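Local coordinates for protein JSC1_58120g3 ([Leptolyngbya] sp. JSC-1, PDB 6XHH) that probably senses far-red light through a GAF domain that holds a verdin-type bilin chromophore, as a cyanobacteriochrome of the phytochrome superfamily, at residues E28-F33 and T53-G58. Residues are numbered along the deposited sequence; the frame is centred on the assembly and turned at random.
Sequences EVRRLF and TESEAG. With EDO (1,2-ethanediol), chain E.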
ATOM      1  N   GLU A  28       9.210   4.875  -7.939  1.00 13.98           N
ATOM      2  CA  GLU A  28      10.391   4.865  -7.081  1.00 13.01           C
ATOM      3  C   GLU A  28      10.301   3.783  -6.014  1.00 11.47           C
ATOM      4  O   GLU A  28      11.295   3.107  -5.726  1.00 13.56           O
ATOM      5  CB  GLU A  28      10.583   6.238  -6.441  1.00 13.47           C
ATOM      6  CG  GLU A  28      10.911   7.327  -7.424  1.00 20.27           C
ATOM      7  CD  GLU A  28      12.046   6.954  -8.343  1.00 32.77           C
ATOM      8  OE1 GLU A  28      13.039   6.368  -7.856  1.00 31.34           O
ATOM      9  OE2 GLU A  28      11.940   7.251  -9.551  1.00 30.60           O
ATOM     10  N   VAL A  29       9.129   3.606  -5.404  1.00 13.78           N
ATOM     11  CA  VAL A  29       8.974   2.536  -4.426  1.00 13.41           C
ATOM     12  C   VAL A  29       9.163   1.168  -5.074  1.00 12.08           C
ATOM     13  O   VAL A  29       9.793   0.276  -4.487  1.00 14.06           O
ATOM     14  CB  VAL A  29       7.612   2.643  -3.717  1.00 11.25           C
ATOM     15  CG1 VAL A  29       7.382   1.408  -2.853  1.00 12.79           C
ATOM     16  CG2 VAL A  29       7.559   3.914  -2.871  1.00 14.45           C
ATOM     17  N   ARG A  30       8.620   0.971  -6.283  1.00 14.28           N
ATOM     18  CA  ARG A  30       8.754  -0.330  -6.944  1.00 12.19           C
ATOM     19  C   ARG A  30      10.216  -0.651  -7.238  1.00 15.08           C
ATOM     20  O   ARG A  30      10.680  -1.770  -6.993  1.00 15.20           O
ATOM     21  CB  ARG A  30       7.935  -0.368  -8.238  1.00 17.07           C
ATOM     22  CG  ARG A  30       7.661  -1.801  -8.718  1.00 17.38           C
ATOM     23  CD  ARG A  30       7.515  -1.929 -10.242  1.00 19.08           C
ATOM     24  NE  ARG A  30       8.632  -1.304 -10.946  1.00 22.03           N
ATOM     25  CZ  ARG A  30       9.858  -1.814 -11.039  1.00 27.76           C
ATOM     26  NH1 ARG A  30      10.798  -1.144 -11.695  1.00 32.40           N
ATOM     27  NH2 ARG A  30      10.159  -2.982 -10.478  1.00 22.95           N
ATOM     28  N   ARG A  31      10.953   0.330  -7.771  1.00 12.89           N
ATOM     29  CA  ARG A  31      12.381   0.170  -8.044  1.00 15.19           C
ATOM     30  C   ARG A  31      13.158  -0.129  -6.764  1.00 14.53           C
ATOM     31  O   ARG A  31      13.994  -1.041  -6.719  1.00 15.40           O
ATOM     32  CB  ARG A  31      12.902   1.456  -8.702  1.00 18.80           C
ATOM     33  CG  ARG A  31      14.366   1.441  -9.131  1.00 30.08           C
ATOM     34  CD  ARG A  31      14.770   2.776  -9.781  1.00 35.50           C
ATOM     35  NE  ARG A  31      15.450   3.675  -8.849  1.00 42.93           N
ATOM     36  CZ  ARG A  31      16.741   3.989  -8.916  1.00 39.68           C
ATOM     37  NH1 ARG A  31      17.503   3.482  -9.875  1.00 34.33           N
ATOM     38  NH2 ARG A  31      17.271   4.816  -8.023  1.00 41.80           N
ATOM     39  N   LEU A  32      12.897   0.655  -5.714  1.00 13.15           N
ATOM     40  CA  LEU A  32      13.598   0.494  -4.444  1.00 13.10           C
ATOM     41  C   LEU A  32      13.428  -0.914  -3.884  1.00 15.18           C
ATOM     42  O   LEU A  32      14.400  -1.555  -3.470  1.00 14.73           O
ATOM     43  CB  LEU A  32      13.070   1.532  -3.455  1.00 13.98           C
ATOM     44  CG  LEU A  32      13.630   1.480  -2.035  1.00 21.24           C
ATOM     45  CD1 LEU A  32      15.121   1.749  -2.065  1.00 21.95           C
ATOM     46  CD2 LEU A  32      12.918   2.498  -1.154  1.00 18.36           C
ATOM     47  N   PHE A  33      12.196  -1.412  -3.870  1.00 12.13           N
ATOM     48  CA  PHE A  33      11.911  -2.735  -3.325  1.00 15.19           C
ATOM     49  C   PHE A  33      12.189  -3.871  -4.303  1.00 12.33           C
ATOM     50  O   PHE A  33      12.150  -5.038  -3.895  1.00 15.63           O
ATOM     51  CB  PHE A  33      10.447  -2.803  -2.872  1.00 13.47           C
ATOM     52  CG  PHE A  33      10.164  -2.061  -1.580  1.00 13.72           C
ATOM     53  CD1 PHE A  33      11.190  -1.491  -0.838  1.00 21.69           C
ATOM     54  CD2 PHE A  33       8.870  -1.948  -1.103  1.00 14.99           C
ATOM     55  CE1 PHE A  33      10.932  -0.825   0.364  1.00 17.33           C
ATOM     56  CE2 PHE A  33       8.607  -1.276   0.101  1.00 22.87           C
ATOM     57  CZ  PHE A  33       9.639  -0.713   0.825  1.00 17.77           C
ATOM     58  N   THR A  53      -3.260   4.906  -9.532  1.00 12.86           N
ATOM     59  CA  THR A  53      -1.941   4.924 -10.144  1.00 11.71           C
ATOM     60  C   THR A  53      -1.223   3.623  -9.832  1.00 14.94           C
ATOM     61  O   THR A  53      -1.405   3.036  -8.758  1.00 13.51           O
ATOM     62  CB  THR A  53      -1.100   6.107  -9.640  1.00 13.25           C
ATOM     63  OG1 THR A  53      -1.865   7.297  -9.781  1.00 18.92           O
ATOM     64  CG2 THR A  53       0.171   6.259 -10.469  1.00 17.26           C
ATOM     65  N   GLU A  54      -0.383   3.185 -10.762  1.00 11.83           N
ATOM     66  CA  GLU A  54       0.372   1.973 -10.532  1.00 12.60           C
ATOM     67  C   GLU A  54       1.694   2.038 -11.274  1.00 16.11           C
ATOM     68  O   GLU A  54       1.836   2.750 -12.274  1.00 17.36           O
ATOM     69  CB  GLU A  54      -0.429   0.743 -10.968  1.00 12.64           C
ATOM     70  CG  GLU A  54      -0.507   0.572 -12.470  1.00 17.32           C
ATOM     71  CD  GLU A  54      -1.566  -0.424 -12.893  1.00 21.35           C
ATOM     72  OE1 GLU A  54      -2.393  -0.092 -13.772  1.00 22.81           O
ATOM     73  OE2 GLU A  54      -1.578  -1.544 -12.336  1.00 16.65           O
ATOM     74  N   SER A  55       2.664   1.290 -10.757  1.00 13.08           N
ATOM     75  CA  SER A  55       3.905   0.986 -11.457  1.00 13.13           C
ATOM     76  C   SER A  55       4.038  -0.528 -11.428  1.00 13.58           C
ATOM     77  O   SER A  55       3.879  -1.141 -10.370  1.00 14.13           O
ATOM     78  CB  SER A  55       5.108   1.675 -10.797  1.00 15.31           C
ATOM     79  OG  SER A  55       6.344   1.128 -11.228  1.00 22.65           O
ATOM     80  N   GLU A  56       4.245  -1.139 -12.590  1.00 14.81           N
ATOM     81  CA  GLU A  56       4.266  -2.590 -12.687  1.00 15.41           C
ATOM     82  C   GLU A  56       5.481  -3.058 -13.482  1.00 18.02           C
ATOM     83  O   GLU A  56       5.983  -2.346 -14.357  1.00 22.74           O
ATOM     84  CB  GLU A  56       2.946  -3.089 -13.307  1.00 18.63           C
ATOM     85  CG  GLU A  56       2.876  -4.566 -13.625  1.00 29.12           C
ATOM     86  CD  GLU A  56       3.349  -4.883 -15.034  1.00 27.36           C
ATOM     87  OE1 GLU A  56       2.842  -4.276 -16.004  1.00 34.77           O
ATOM     88  OE2 GLU A  56       4.240  -5.735 -15.168  1.00 31.17           O
ATOM     89  N   ALA A  57       5.954  -4.265 -13.161  1.00 17.55           N
ATOM     90  CA  ALA A  57       7.082  -4.886 -13.846  1.00 23.41           C
ATOM     91  C   ALA A  57       6.833  -6.380 -13.980  1.00 24.02           C
ATOM     92  O   ALA A  57       6.513  -7.050 -12.993  1.00 23.67           O
ATOM     93  CB  ALA A  57       8.394  -4.635 -13.091  1.00 28.22           C
ATOM     94  N   GLY A  58       6.956  -6.896 -15.203  1.00 25.24           N
ATOM     95  CA  GLY A  58       6.837  -8.323 -15.423  1.00 30.62           C
ATOM     96  C   GLY A  58       5.660  -8.757 -16.273  1.00 24.43           C
ATOM     97  O   GLY A  58       5.363  -9.957 -16.340  1.00 30.10           O
TER
HETATM   98  C1  EDO E 803      12.705  -9.243  -3.695  1.00 24.68           C
HETATM   99  O1  EDO E 803      12.164  -8.005  -4.185  1.00 18.10           O
HETATM  100  C2  EDO E 803      12.982 -10.196  -4.859  1.00 18.44           C
HETATM  101  O2  EDO E 803      13.645  -9.467  -5.905  1.00 28.11           O
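Arg30, on the last turn of helix 18-33, lies against Ser55 and Ala57 at the end of strand 49-56 and just beyond it. Its CB already points toward the strand and sits 3.7 Å from Ser55 OG. CG, anti to the backbone N (chi1 -161°), carries the chain out past the same hydroxyl. CD makes the closest aliphatic approach, 3.4 Å from Ser55 OG, and also passes close to the backbone O of that serine. A bend at chi3 (51°) then swings the head group obliquely toward Ala57. NE donates a weak hydrogen bond to Ser55 OG, 3.4 Å long and bent to 129° at the hydrogen, with the hydroxyl at the edge of the guanidinium and in its plane. In the GAF fold this joins a helix packed on one face of the antiparallel sheet to strand 49-56, which pairs with strand 37-43; between them Val38 touches Arg30 and shares backbone bonds with Ser55. Farther out, Ala57 CB lies over one face of the guanidinium, displaced toward its rim, 3.8 Å from Arg30 CZ and 3.6 Å from Arg30 NH2. The stronger polar partner of NH2 is the carbonyl of Ile35, just past the helix, which accepts a hydrogen bond from it and holds the tip from outside the two segments. An alanine here keeps CB but removes everything past it, which would probably leave Ile35 O without this donor and open a gap over Ser55 and Ala57. The neighbouring Glu56 starts off with its CB directed away from the helix; its OE2 accepts a hydrogen bond from Trp60 N, and the side chain of Glu56 is about 13 Å from the bound mesobiliverdin IX(alpha).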